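Local coordinates for Mono(ADP-ribosyl)transferase SpvB (Salmonella typhimurium, PDB 2GWM), which probably transfers ADP-ribose from NAD+ to an arginine of actin and so stops filament assembly, using the C-terminal transferase domain described here, at residues Ser17-Tyr22 with Lys107-Thr112; Glu66-Leu71 with Leu150-Thr155; Lys95-Ile100 with Ile194-Leu199; Ala117-Thr122 with Ala183-Asn188. All blocks are in the same frame, centred on the assembly; numbering follows the deposited sequence.

Interactions 1 and 2 are buried and lie about 11 Å apart, centre to centre. They fasten helix 3-24 to the loop leading into strand 110-112, and helix 50-69 to the end of the neighbouring strand 149-151, beside the predicted active-site residues. Interactions 3 and 4 are only partly buried and involve the five-stranded mixed sheet: interaction 3 lays the end of helix 91-97 on strand 192-198, while interaction 4 joins the loops leading into strands 122-127 and 192-198. All four rest on apolar packing. Interaction 1 adds an amide at a ring edge, interactions 2, 3 and 4 set leucine or isoleucine methyls against backbone carbonyls, and in interaction 4 polar bonds shape both loops.

Interaction 1. Residues Ser17-Tyr22 with Lys107-Thr112; sequences SVINKY and KAFMST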
loop_
_atom_site.group_PDB
_atom_site.type_symbol
_atom_site.label_atom_id
_atom_site.label_comp_id
_atom_site.label_asym_id
_atom_site.label_seq_id
_atom_site.Cartn_x
_atom_site.Cartn_y
_atom_site.Cartn_z
ATOM N N SER A 17 3.152 -6.679 -8.074
ATOM C CA SER A 17 2.607 -8.029 -7.932
ATOM C C SER A 17 3.715 -8.976 -7.436
ATOM O O SER A 17 3.436 -10.086 -6.974
ATOM C CB SER A 17 1.955 -8.481 -9.262
ATOM O OG SER A 17 2.900 -8.657 -10.302
ATOM N N VAL A 18 4.965 -8.537 -7.537
ATOM C CA VAL A 18 6.111 -9.319 -7.103
ATOM C C VAL A 18 6.814 -8.677 -5.893
ATOM O O VAL A 18 7.188 -9.350 -4.913
ATOM C CB VAL A 18 7.110 -9.429 -8.267
ATOM C CG1 VAL A 18 8.457 -9.939 -7.821
ATOM C CG2 VAL A 18 6.521 -10.329 -9.356
ATOM N N ILE A 19 7.046 -7.377 -5.976
ATOM C CA ILE A 19 7.863 -6.660 -5.019
ATOM C C ILE A 19 7.352 -6.651 -3.585
ATOM O O ILE A 19 8.141 -6.730 -2.645
ATOM C CB ILE A 19 7.955 -5.167 -5.438
ATOM C CG1 ILE A 19 9.006 -5.028 -6.509
ATOM C CG2 ILE A 19 8.300 -4.279 -4.239
ATOM C CD1 ILE A 19 10.398 -4.948 -5.960
ATOM N N ASN A 20 6.048 -6.497 -3.416
ATOM C CA ASN A 20 5.530 -6.360 -2.072
ATOM C C ASN A 20 5.574 -7.658 -1.310
ATOM O O ASN A 20 5.964 -7.686 -0.155
ATOM C CB ASN A 20 4.127 -5.739 -2.128
ATOM C CG ASN A 20 4.143 -4.285 -2.677
ATOM O OD1 ASN A 20 3.242 -3.844 -3.452
ATOM N ND2 ASN A 20 5.138 -3.538 -2.263
ATOM N N LYS A 21 5.292 -8.770 -1.989
ATOM C CA LYS A 21 5.504 -10.077 -1.353
ATOM C C LYS A 21 6.965 -10.279 -0.989
ATOM O O LYS A 21 7.302 -10.770 0.078
ATOM C CB LYS A 21 5.009 -11.208 -2.249
ATOM C CG LYS A 21 3.518 -11.254 -2.384
ATOM C CD LYS A 21 3.056 -12.359 -3.353
ATOM C CE LYS A 21 1.566 -12.565 -3.255
ATOM N NZ LYS A 21 1.070 -13.774 -4.024
ATOM N N TYR A 22 7.858 -9.913 -1.889
ATOM C CA TYR A 22 9.303 -9.989 -1.627
ATOM C C TYR A 22 9.700 -9.214 -0.361
ATOM O O TYR A 22 10.370 -9.741 0.549
ATOM C CB TYR A 22 10.066 -9.441 -2.839
ATOM C CG TYR A 22 11.584 -9.442 -2.679
ATOM C CD1 TYR A 22 12.326 -10.613 -2.820
ATOM C CD2 TYR A 22 12.253 -8.275 -2.400
ATOM C CE1 TYR A 22 13.663 -10.616 -2.685
ATOM C CE2 TYR A 22 13.648 -8.248 -2.254
ATOM C CZ TYR A 22 14.344 -9.446 -2.393
ATOM O OH TYR A 22 15.717 -9.499 -2.325
ATOM N N LYS A 107 5.983 -3.341 5.706
ATOM C CA LYS A 107 7.244 -3.580 4.996
ATOM C C LYS A 107 7.231 -3.347 3.494
ATOM O O LYS A 107 8.277 -3.238 2.887
ATOM C CB LYS A 107 7.714 -4.990 5.270
ATOM C CG LYS A 107 8.114 -5.155 6.757
ATOM C CD LYS A 107 8.740 -6.503 6.974
ATOM C CE LYS A 107 8.923 -6.783 8.457
ATOM N NZ LYS A 107 10.061 -6.008 9.126
ATOM N N ALA A 108 6.067 -3.328 2.924
ATOM C CA ALA A 108 5.854 -3.205 1.509
ATOM C C ALA A 108 5.590 -1.731 1.148
ATOM O O ALA A 108 5.328 -0.885 2.015
ATOM C CB ALA A 108 4.646 -4.065 1.114
ATOM N N PHE A 109 5.516 -1.446 -0.152
ATOM C CA PHE A 109 4.920 -0.192 -0.589
ATOM C C PHE A 109 3.458 -0.230 -0.115
ATOM O O PHE A 109 2.835 -1.287 -0.142
ATOM C CB PHE A 109 5.014 -0.050 -2.079
ATOM C CG PHE A 109 6.397 0.272 -2.597
ATOM C CD1 PHE A 109 6.764 1.569 -2.813
ATOM C CD2 PHE A 109 7.316 -0.709 -2.831
ATOM C CE1 PHE A 109 8.010 1.873 -3.318
ATOM C CE2 PHE A 109 8.581 -0.412 -3.308
ATOM C CZ PHE A 109 8.927 0.863 -3.484
ATOM N N MET A 110 2.958 0.892 0.319
ATOM C CA MET A 110 1.584 0.972 0.888
ATOM C C MET A 110 0.717 1.852 -0.007
ATOM O O MET A 110 0.990 3.019 -0.175
ATOM C CB MET A 110 1.593 1.484 2.319
ATOM C CG MET A 110 0.177 1.425 2.961
ATOM S SD MET A 110 0.234 2.118 4.631
ATOM C CE MET A 110 0.261 3.841 4.382
ATOM N N SER A 111 -0.299 1.254 -0.635
ATOM C CA SER A 111 -1.189 1.974 -1.514
ATOM C C SER A 111 -2.455 2.425 -0.772
ATOM O O SER A 111 -3.044 1.642 -0.033
ATOM C CB SER A 111 -1.606 1.064 -2.654
ATOM O OG SER A 111 -2.499 1.705 -3.508
ATOM N N THR A 112 -2.834 3.660 -1.007
ATOM C CA THR A 112 -3.993 4.287 -0.346
ATOM C C THR A 112 -4.677 5.214 -1.363
ATOM O O THR A 112 -4.133 5.473 -2.417
ATOM C CB THR A 112 -3.577 5.144 0.869
ATOM O OG1 THR A 112 -2.906 6.342 0.450
ATOM C CG2 THR A 112 -2.746 4.374 1.841
#
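Ile19 and Asn20, on one face of helix 3-24, pack against Ala108 and Phe109, the two residues that lead into strand 110-112. The backbones come close here, with 4.8 Å between Asn20 CA and Ala108 CA and the small Ala108 side chain facing the helix. Ala108 CB rests on the root of the asparagine, 3.7 Å from Asn20 CB and 3.8 Å from Asn20 CG. With CG anti to its own carbonyl carbon (chi1 -65°), the Asn20 side chain reaches past this methyl, and its amide end settles beside the Phe109 backbone and at the edge of the phenyl ring. Ile19 meets the same ring at its edge: its CG2 branch lies 4.0 Å from Phe109 CD2. Around this tight part, Ile19 touches Tyr60 and Ile61 of helix 50-69, and Phe109 touches Ile64 of that helix as well as Tyr11, Leu23 and Pro153. The other side is loose. Lys21 points away from the loop and is exposed, as is Ser17 a turn earlier, and the Lys107 side chain leads off into solvent. Beyond Phe109 the chain departs from the helix as a strand, hydrogen-bonded through Met110 and Thr112 to Phe151 and Met149. In that strand Ser111 OG is hydrogen-bonded to Glu148, and Arg81 donates to Ser111 O, which joins the three predicted catalytic residues. Ser111 opens the Ser-Thr-Ser motif of the Arg-Ser-Glu class of mono-ADP-ribosyltransferases, to which this site belongs.

Interaction 2. Residues Glu66-Leu71 with Leu150-Thr155; sequences EGLSSL and LFPPNT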
loop_
_atom_site.group_PDB
_atom_site.type_symbol
_atom_site.label_atom_id
_atom_site.label_comp_id
_atom_site.label_asym_id
_atom_site.label_seq_id
_atom_site.Cartn_x
_atom_site.Cartn_y
_atom_site.Cartn_z
ATOM N N GLU A 66 12.731 6.017 -5.130
ATOM C CA GLU A 66 13.249 7.340 -5.466
ATOM C C GLU A 66 12.324 8.015 -6.477
ATOM O O GLU A 66 12.091 9.225 -6.346
ATOM C CB GLU A 66 14.658 7.231 -6.007
ATOM C CG GLU A 66 15.191 8.532 -6.564
ATOM C CD GLU A 66 15.310 9.638 -5.583
ATOM O OE1 GLU A 66 15.412 9.317 -4.369
ATOM O OE2 GLU A 66 15.275 10.827 -6.048
ATOM N N GLY A 67 11.817 7.280 -7.474
ATOM C CA GLY A 67 10.859 7.873 -8.365
ATOM C C GLY A 67 9.672 8.428 -7.580
ATOM O O GLY A 67 9.211 9.515 -7.800
ATOM N N LEU A 68 9.189 7.635 -6.645
ATOM C CA LEU A 68 8.061 8.060 -5.845
ATOM C C LEU A 68 8.374 9.314 -5.075
ATOM O O LEU A 68 7.587 10.272 -5.065
ATOM C CB LEU A 68 7.700 6.953 -4.887
ATOM C CG LEU A 68 6.495 7.170 -3.978
ATOM C CD1 LEU A 68 5.240 7.351 -4.714
ATOM C CD2 LEU A 68 6.354 6.015 -3.027
ATOM N N SER A 69 9.507 9.297 -4.363
ATOM C CA SER A 69 9.913 10.434 -3.552
ATOM C C SER A 69 9.997 11.731 -4.381
ATOM O O SER A 69 9.764 12.830 -3.870
ATOM C CB SER A 69 11.196 10.110 -2.831
ATOM O OG SER A 69 11.690 11.160 -2.020
ATOM N N SER A 70 10.316 11.627 -5.670
ATOM C CA SER A 70 10.549 12.799 -6.495
ATOM C C SER A 70 9.271 13.446 -6.972
ATOM O O SER A 70 9.293 14.550 -7.516
ATOM C CB SER A 70 11.419 12.414 -7.685
ATOM O OG SER A 70 10.669 11.681 -8.634
ATOM N N LEU A 71 8.139 12.795 -6.705
ATOM C CA LEU A 71 6.870 13.349 -7.080
ATOM C C LEU A 71 6.465 14.453 -6.117
ATOM O O LEU A 71 6.939 14.527 -4.980
ATOM C CB LEU A 71 5.798 12.255 -7.088
ATOM C CG LEU A 71 5.951 11.126 -8.114
ATOM C CD1 LEU A 71 4.837 10.103 -8.056
ATOM C CD2 LEU A 71 6.048 11.650 -9.511
ATOM N N LEU A 150 0.755 6.628 -2.839
ATOM C CA LEU A 150 1.587 5.481 -2.575
ATOM C C LEU A 150 2.668 5.923 -1.581
ATOM O O LEU A 150 3.204 7.026 -1.662
ATOM C CB LEU A 150 2.252 5.008 -3.889
ATOM C CG LEU A 150 3.012 3.701 -3.761
ATOM C CD1 LEU A 150 2.136 2.560 -3.581
ATOM C CD2 LEU A 150 3.815 3.481 -5.051
ATOM N N PHE A 151 2.969 5.028 -0.641
ATOM C CA PHE A 151 4.002 5.195 0.344
ATOM C C PHE A 151 5.101 4.185 0.102
ATOM O O PHE A 151 4.836 3.058 -0.249
ATOM C CB PHE A 151 3.404 4.943 1.747
ATOM C CG PHE A 151 2.434 6.010 2.219
ATOM C CD1 PHE A 151 2.826 7.020 3.050
ATOM C CD2 PHE A 151 1.138 6.012 1.759
ATOM C CE1 PHE A 151 1.939 7.997 3.479
ATOM C CE2 PHE A 151 0.276 6.970 2.150
ATOM C CZ PHE A 151 0.670 7.956 3.001
ATOM N N PRO A 152 6.346 4.598 0.331
ATOM C CA PRO A 152 7.431 3.628 0.202
ATOM C C PRO A 152 7.449 2.656 1.334
ATOM O O PRO A 152 6.705 2.802 2.317
ATOM C CB PRO A 152 8.686 4.509 0.241
ATOM C CG PRO A 152 8.301 5.644 1.134
ATOM C CD PRO A 152 6.828 5.895 0.767
ATOM N N PRO A 153 8.283 1.624 1.227
ATOM C CA PRO A 153 8.380 0.603 2.277
ATOM C C PRO A 153 8.686 1.158 3.659
ATOM O O PRO A 153 9.381 2.164 3.785
ATOM C CB PRO A 153 9.529 -0.288 1.789
ATOM C CG PRO A 153 9.510 -0.135 0.371
ATOM C CD PRO A 153 9.179 1.301 0.105
ATOM N N ASN A 154 8.164 0.455 4.691
ATOM C CA ASN A 154 8.424 0.687 6.093
ATOM C C ASN A 154 7.657 1.871 6.662
ATOM O O ASN A 154 8.121 2.495 7.606
ATOM C CB ASN A 154 9.899 0.796 6.430
ATOM C CG ASN A 154 10.665 -0.357 5.894
ATOM O OD1 ASN A 154 10.246 -1.501 6.058
ATOM N ND2 ASN A 154 11.800 -0.059 5.224
ATOM N N THR A 155 6.463 2.127 6.137
ATOM C CA THR A 155 5.570 3.091 6.815
ATOM C C THR A 155 5.224 2.597 8.203
ATOM O O THR A 155 4.857 1.451 8.382
ATOM C CB THR A 155 4.276 3.299 6.026
ATOM O OG1 THR A 155 4.528 3.636 4.648
ATOM C CG2 THR A 155 3.462 4.403 6.618
#
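A buried contact made by van der Waals packing, without a hydrogen bond across it, seats Leu68, late in helix 50-69, against Leu150 and Pro152, where strand 149-151 passes into a loop. Leu68 supplies the whole helix side of it. Its CG stands anti to the backbone N (chi1 -178°), which sends both methyls across to the strand. Both methyls come up to one side of the same carbonyl oxygen: Leu68 CD1 is 3.7 Å and Leu68 CD2 3.6 Å from Leu150 O. CD1 also touches the leucine side chain, 3.9 Å from Leu150 CB, and the two leucines cross at about a right angle. CD2 goes further along the chain, to lie 3.8 Å from Pro152 CD at the side of the proline ring. Leu137 touches Leu68 too, while Tyr11 of helix 3-24 packs on Leu150. Just past Leu68, Ser70 OG donates to Gly67 O at 2.7 Å, folding the hydroxyl back onto the carbonyl three residues earlier. Farther along, Asn154 and Thr155 both pair through their backbones with Asp106, a G1 beta bulge. Leu150 itself is two residues after Glu148, the second glutamate of the Glu-X-Glu motif of arginine-specific ADP-ribosyltransferases, and its side chain lies about 4 Å from that of Ser111 in the predicted active site.

Interaction 3. Residues Lys95-Ile100 with Ile194-Leu199; sequences KEYTTI and INMRVL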
loop_
_atom_site.group_PDB
_atom_site.type_symbol
_atom_site.label_atom_id
_atom_site.label_comp_id
_atom_site.label_asym_id
_atom_site.label_seq_id
_atom_site.Cartn_x
_atom_site.Cartn_y
_atom_site.Cartn_z
ATOM N N LYS A 95 -5.034 -9.304 14.582
ATOM C CA LYS A 95 -4.845 -8.992 15.987
ATOM C C LYS A 95 -3.950 -7.773 16.127
ATOM O O LYS A 95 -4.238 -6.887 16.907
ATOM C CB LYS A 95 -4.197 -10.150 16.702
ATOM C CG LYS A 95 -3.959 -9.828 18.166
ATOM C CD LYS A 95 -3.620 -11.050 18.998
ATOM C CE LYS A 95 -3.492 -10.663 20.480
ATOM N NZ LYS A 95 -4.774 -10.110 21.071
ATOM N N GLU A 96 -2.880 -7.729 15.347
ATOM C CA GLU A 96 -1.967 -6.569 15.339
ATOM C C GLU A 96 -2.686 -5.239 15.012
ATOM O O GLU A 96 -2.511 -4.216 15.683
ATOM C CB GLU A 96 -0.868 -6.756 14.275
ATOM C CG GLU A 96 0.305 -7.560 14.679
ATOM C CD GLU A 96 1.593 -6.747 14.505
ATOM O OE1 GLU A 96 2.128 -6.313 15.568
ATOM O OE2 GLU A 96 2.019 -6.508 13.323
ATOM N N TYR A 97 -3.513 -5.263 13.979
ATOM C CA TYR A 97 -4.138 -4.035 13.508
ATOM C C TYR A 97 -5.312 -3.588 14.383
ATOM O O TYR A 97 -5.796 -2.469 14.217
ATOM C CB TYR A 97 -4.657 -4.270 12.071
ATOM C CG TYR A 97 -3.610 -4.077 11.009
ATOM C CD1 TYR A 97 -2.485 -4.882 10.981
ATOM C CD2 TYR A 97 -3.704 -3.064 10.101
ATOM C CE1 TYR A 97 -1.460 -4.679 10.014
ATOM C CE2 TYR A 97 -2.693 -2.874 9.127
ATOM C CZ TYR A 97 -1.585 -3.684 9.120
ATOM O OH TYR A 97 -0.525 -3.561 8.220
ATOM N N THR A 98 -5.754 -4.472 15.271
ATOM C CA THR A 98 -6.917 -4.171 16.152
ATOM C C THR A 98 -6.534 -4.128 17.604
ATOM O O THR A 98 -7.370 -4.181 18.499
ATOM C CB THR A 98 -8.116 -5.136 15.954
ATOM O OG1 THR A 98 -7.708 -6.471 16.211
ATOM C CG2 THR A 98 -8.663 -5.031 14.588
ATOM N N THR A 99 -5.247 -3.979 17.833
ATOM C CA THR A 99 -4.718 -3.713 19.181
ATOM C C THR A 99 -4.538 -2.198 19.350
ATOM O O THR A 99 -3.622 -1.571 18.764
ATOM C CB THR A 99 -3.422 -4.460 19.417
ATOM O OG1 THR A 99 -3.646 -5.875 19.249
ATOM C CG2 THR A 99 -2.914 -4.210 20.817
ATOM N N ILE A 100 -5.395 -1.607 20.180
ATOM C CA ILE A 100 -5.362 -0.178 20.394
ATOM C C ILE A 100 -3.978 0.229 20.860
ATOM O O ILE A 100 -3.407 -0.371 21.790
ATOM C CB ILE A 100 -6.391 0.283 21.463
ATOM C CG1 ILE A 100 -7.791 -0.055 21.041
ATOM C CG2 ILE A 100 -6.238 1.780 21.688
ATOM C CD1 ILE A 100 -8.237 0.804 19.929
ATOM N N ILE A 194 -10.842 1.039 11.177
ATOM C CA ILE A 194 -9.674 1.216 11.996
ATOM C C ILE A 194 -9.156 2.587 11.664
ATOM O O ILE A 194 -8.793 2.879 10.543
ATOM C CB ILE A 194 -8.587 0.188 11.770
ATOM C CG1 ILE A 194 -9.134 -1.212 11.938
ATOM C CG2 ILE A 194 -7.445 0.443 12.760
ATOM C CD1 ILE A 194 -8.115 -2.305 11.705
ATOM N N ASN A 195 -9.105 3.438 12.696
ATOM C CA ASN A 195 -8.548 4.791 12.633
ATOM C C ASN A 195 -7.078 4.679 13.011
ATOM O O ASN A 195 -6.741 4.248 14.115
ATOM C CB ASN A 195 -9.302 5.732 13.576
ATOM C CG ASN A 195 -10.747 5.844 13.232
ATOM O OD1 ASN A 195 -11.655 5.505 14.067
ATOM N ND2 ASN A 195 -11.003 6.377 12.063
ATOM N N MET A 196 -6.230 5.101 12.097
ATOM C CA MET A 196 -4.777 4.949 12.186
ATOM C C MET A 196 -4.110 6.269 11.936
ATOM O O MET A 196 -4.699 7.174 11.346
ATOM C CB MET A 196 -4.236 4.032 11.057
ATOM C CG MET A 196 -4.822 2.744 11.004
ATOM S SD MET A 196 -3.969 1.786 9.796
ATOM C CE MET A 196 -4.022 0.252 10.576
ATOM N N ARG A 197 -2.812 6.354 12.280
ATOM C CA ARG A 197 -2.040 7.549 12.009
ATOM C C ARG A 197 -0.650 7.160 11.553
ATOM O O ARG A 197 -0.012 6.323 12.200
ATOM C CB ARG A 197 -1.928 8.420 13.253
ATOM C CG ARG A 197 -1.232 9.731 13.033
ATOM C CD ARG A 197 -1.355 10.682 14.243
ATOM N NE ARG A 197 -2.721 10.817 14.653
ATOM C CZ ARG A 197 -3.623 11.606 14.100
ATOM N NH1 ARG A 197 -3.300 12.475 13.159
ATOM N NH2 ARG A 197 -4.875 11.463 14.497
ATOM N N VAL A 198 -0.204 7.720 10.435
ATOM C CA VAL A 198 1.205 7.498 10.012
ATOM C C VAL A 198 2.127 8.296 10.928
ATOM O O VAL A 198 1.878 9.467 11.168
ATOM C CB VAL A 198 1.398 7.856 8.532
ATOM C CG1 VAL A 198 2.898 7.806 8.163
ATOM C CG2 VAL A 198 0.642 6.902 7.649
ATOM N N LEU A 199 3.155 7.650 11.500
ATOM C CA LEU A 199 4.188 8.319 12.268
ATOM C C LEU A 199 5.372 8.654 11.387
ATOM O O LEU A 199 6.036 7.741 10.930
ATOM C CB LEU A 199 4.645 7.446 13.462
ATOM C CG LEU A 199 3.521 6.956 14.371
ATOM C CD1 LEU A 199 3.968 5.945 15.446
ATOM C CD2 LEU A 199 2.882 8.142 15.071
#
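Thr98, the first residue to leave helical geometry after helix 91-97, comes closest to strand 192-198 at Ile194, with 7.3 Å between Thr98 CA and Ile194 CA, too wide for backbone pairing, so side chains of the strand reach across to the helix end. Ile194 extends its longer branch fully (chi2 179°) and carries the terminal methyl to the helix end. There Ile194 CD1 lies 3.4 Å from Tyr97 O, 4.0 Å from Tyr97 CB and 4.0 Å from Thr98 CG2. The shorter branch, CG2, closes on the same carbonyl oxygen. Two residues along the strand, Met196 bends at its thioether (chi3 144°), bringing its methyl round to the tyrosine: Met196 CE is 3.4 Å from Tyr97 CD2 and approaches the ring obliquely. Ile104 and Leu85 also touch Tyr97, and Ile159 packs on Met196. The helix end is secured on its own side. Lys95 O accepts Thr99 OG1 at 2.6 Å and Thr98 N at 3.3 Å, the two donors arriving from opposite faces of the carbonyl plane, while the hydroxyl of Thr98 bonds to Leu94 O. Tyr97 O has no such partner in the model and is buried under the two isoleucine methyls. The contact thus appears to be held by dispersion and burial of apolar surface, probably at some cost for a carbonyl left without a hydrogen bond.

Interaction 4. Residues Ala117-Thr122 with Ala183-Asn188; sequences AWINDT and ATADTN
Ile119 is the residue of 117-122 that makes this contact, its side chain laid across the bend formed by Ala185, Asp186 and Thr187. The two branches divide the work. Ile119 CG2, anti to its backbone N, presses on the main chain, 3.4 Å from Asp186 O. The longer branch runs on to place Ile119 CD1 3.7 Å from Thr187 CG2 and 4.0 Å from Ala185 CB, so one methyl meets methyls of both residues flanking Asp186. Although the CB of Thr187 points away from the other loop, its methyl comes back far enough to touch. The next shell shapes the two loops. Asp186 OD1 accepts from Asn188 N at 2.9 Å in an Asx turn, the N-H arriving from above the carboxylate plane (55° out of it). Across the contact, Asn120 OD1 takes Asp121 N at 2.9 Å within the amide's own plane, and Thr122 OG1 donates to Asp121 OD1 at 2.7 Å, nearly along the C-O axis of the carboxylate. Farther out, Ser180 OG is hydrogen-bonded to Ile119 N, and Asp121 also accepts from the backbone N of Leu85 and of Asp86. The contact therefore ties the loop between strands 110-112 and 122-127 to the one between helix 168-175 and strand 192-198, just ahead of two strands that run parallel as neighbours in the five-stranded sheet.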
loop_
_atom_site.group_PDB
_atom_site.type_symbol
_atom_site.label_atom_id
_atom_site.label_comp_id
_atom_site.label_asym_id
_atom_site.label_seq_id
_atom_site.Cartn_x
_atom_site.Cartn_y
_atom_site.Cartn_z
ATOM N N ALA A 117 -12.430 4.765 -0.074
ATOM C CA ALA A 117 -11.991 3.374 0.174
ATOM C C ALA A 117 -12.875 2.409 -0.585
ATOM O O ALA A 117 -14.092 2.585 -0.664
ATOM C CB ALA A 117 -12.105 3.073 1.603
ATOM N N TRP A 118 -12.250 1.364 -1.094
ATOM C CA TRP A 118 -12.972 0.239 -1.652
ATOM C C TRP A 118 -13.425 -0.631 -0.521
ATOM O O TRP A 118 -12.671 -1.083 0.331
ATOM C CB TRP A 118 -12.100 -0.534 -2.643
ATOM C CG TRP A 118 -11.986 0.307 -3.920
ATOM C CD1 TRP A 118 -11.256 1.464 -4.087
ATOM C CD2 TRP A 118 -12.693 0.103 -5.124
ATOM N NE1 TRP A 118 -11.439 1.950 -5.357
ATOM C CE2 TRP A 118 -12.319 1.134 -6.012
ATOM C CE3 TRP A 118 -13.578 -0.874 -5.566
ATOM C CZ2 TRP A 118 -12.811 1.216 -7.299
ATOM C CZ3 TRP A 118 -14.076 -0.791 -6.848
ATOM C CH2 TRP A 118 -13.684 0.249 -7.707
ATOM N N ILE A 119 -14.720 -0.855 -0.512
ATOM C CA ILE A 119 -15.346 -1.618 0.584
ATOM C C ILE A 119 -14.737 -3.006 0.719
ATOM O O ILE A 119 -14.451 -3.682 -0.290
ATOM C CB ILE A 119 -16.824 -1.685 0.335
ATOM C CG1 ILE A 119 -17.482 -0.294 0.441
ATOM C CG2 ILE A 119 -17.501 -2.720 1.294
ATOM C CD1 ILE A 119 -18.875 -0.212 -0.058
ATOM N N ASN A 120 -14.471 -3.390 1.956
ATOM C CA ASN A 120 -13.973 -4.669 2.333
ATOM C C ASN A 120 -14.317 -4.895 3.800
ATOM O O ASN A 120 -14.995 -4.057 4.401
ATOM C CB ASN A 120 -12.451 -4.718 2.141
ATOM C CG ASN A 120 -11.949 -6.046 1.699
ATOM O OD1 ASN A 120 -12.401 -7.106 2.174
ATOM N ND2 ASN A 120 -10.955 -6.022 0.746
ATOM N N ASP A 121 -13.876 -6.002 4.381
ATOM C CA ASP A 121 -14.216 -6.229 5.793
ATOM C C ASP A 121 -13.678 -5.160 6.743
ATOM O O ASP A 121 -14.274 -4.881 7.779
ATOM C CB ASP A 121 -13.943 -7.664 6.274
ATOM C CG ASP A 121 -12.454 -8.072 6.390
ATOM O OD1 ASP A 121 -11.658 -7.282 6.935
ATOM O OD2 ASP A 121 -12.114 -9.237 5.957
ATOM N N THR A 122 -12.580 -4.541 6.362
ATOM C CA THR A 122 -11.929 -3.521 7.148
ATOM C C THR A 122 -11.722 -2.263 6.318
ATOM O O THR A 122 -11.179 -2.329 5.199
ATOM C CB THR A 122 -10.574 -4.047 7.642
ATOM O OG1 THR A 122 -10.766 -5.212 8.399
ATOM C CG2 THR A 122 -9.862 -3.022 8.449
ATOM N N ALA A 183 -19.856 -1.667 -8.909
ATOM C CA ALA A 183 -20.907 -2.637 -9.199
ATOM C C ALA A 183 -21.152 -3.578 -8.079
ATOM O O ALA A 183 -22.201 -4.189 -8.003
ATOM C CB ALA A 183 -20.539 -3.458 -10.429
ATOM N N THR A 184 -20.171 -3.783 -7.241
ATOM C CA THR A 184 -20.326 -4.748 -6.191
ATOM C C THR A 184 -20.248 -4.111 -4.819
ATOM O O THR A 184 -19.997 -4.799 -3.828
ATOM C CB THR A 184 -19.209 -5.748 -6.277
ATOM O OG1 THR A 184 -17.957 -5.018 -6.135
ATOM C CG2 THR A 184 -19.374 -6.570 -7.564
ATOM N N ALA A 185 -20.413 -2.795 -4.730
ATOM C CA ALA A 185 -20.364 -2.122 -3.421
ATOM C C ALA A 185 -21.455 -2.634 -2.501
ATOM O O ALA A 185 -22.613 -2.639 -2.916
ATOM C CB ALA A 185 -20.585 -0.633 -3.633
ATOM N N ASP A 186 -21.074 -3.000 -1.264
ATOM C CA ASP A 186 -22.064 -3.379 -0.215
ATOM C C ASP A 186 -21.523 -3.116 1.138
ATOM O O ASP A 186 -20.723 -3.877 1.639
ATOM C CB ASP A 186 -22.434 -4.863 -0.326
ATOM C CG ASP A 186 -23.539 -5.270 0.680
ATOM O OD1 ASP A 186 -24.012 -4.368 1.469
ATOM O OD2 ASP A 186 -23.953 -6.458 0.676
ATOM N N THR A 187 -21.967 -2.019 1.744
ATOM C CA THR A 187 -21.467 -1.678 3.048
ATOM C C THR A 187 -21.808 -2.688 4.152
ATOM O O THR A 187 -21.141 -2.649 5.204
ATOM C CB THR A 187 -21.889 -0.270 3.519
ATOM O OG1 THR A 187 -23.306 -0.221 3.499
ATOM C CG2 THR A 187 -21.279 0.768 2.618
ATOM N N ASN A 188 -22.768 -3.566 3.910
ATOM C CA ASN A 188 -23.080 -4.564 4.922
ATOM C C ASN A 188 -21.938 -5.558 5.142
ATOM O O ASN A 188 -21.920 -6.269 6.138
ATOM C CB ASN A 188 -24.369 -5.287 4.638
ATOM C CG ASN A 188 -25.593 -4.357 4.632
ATOM O OD1 ASN A 188 -26.469 -4.479 3.754
ATOM N ND2 ASN A 188 -25.620 -3.424 5.502
#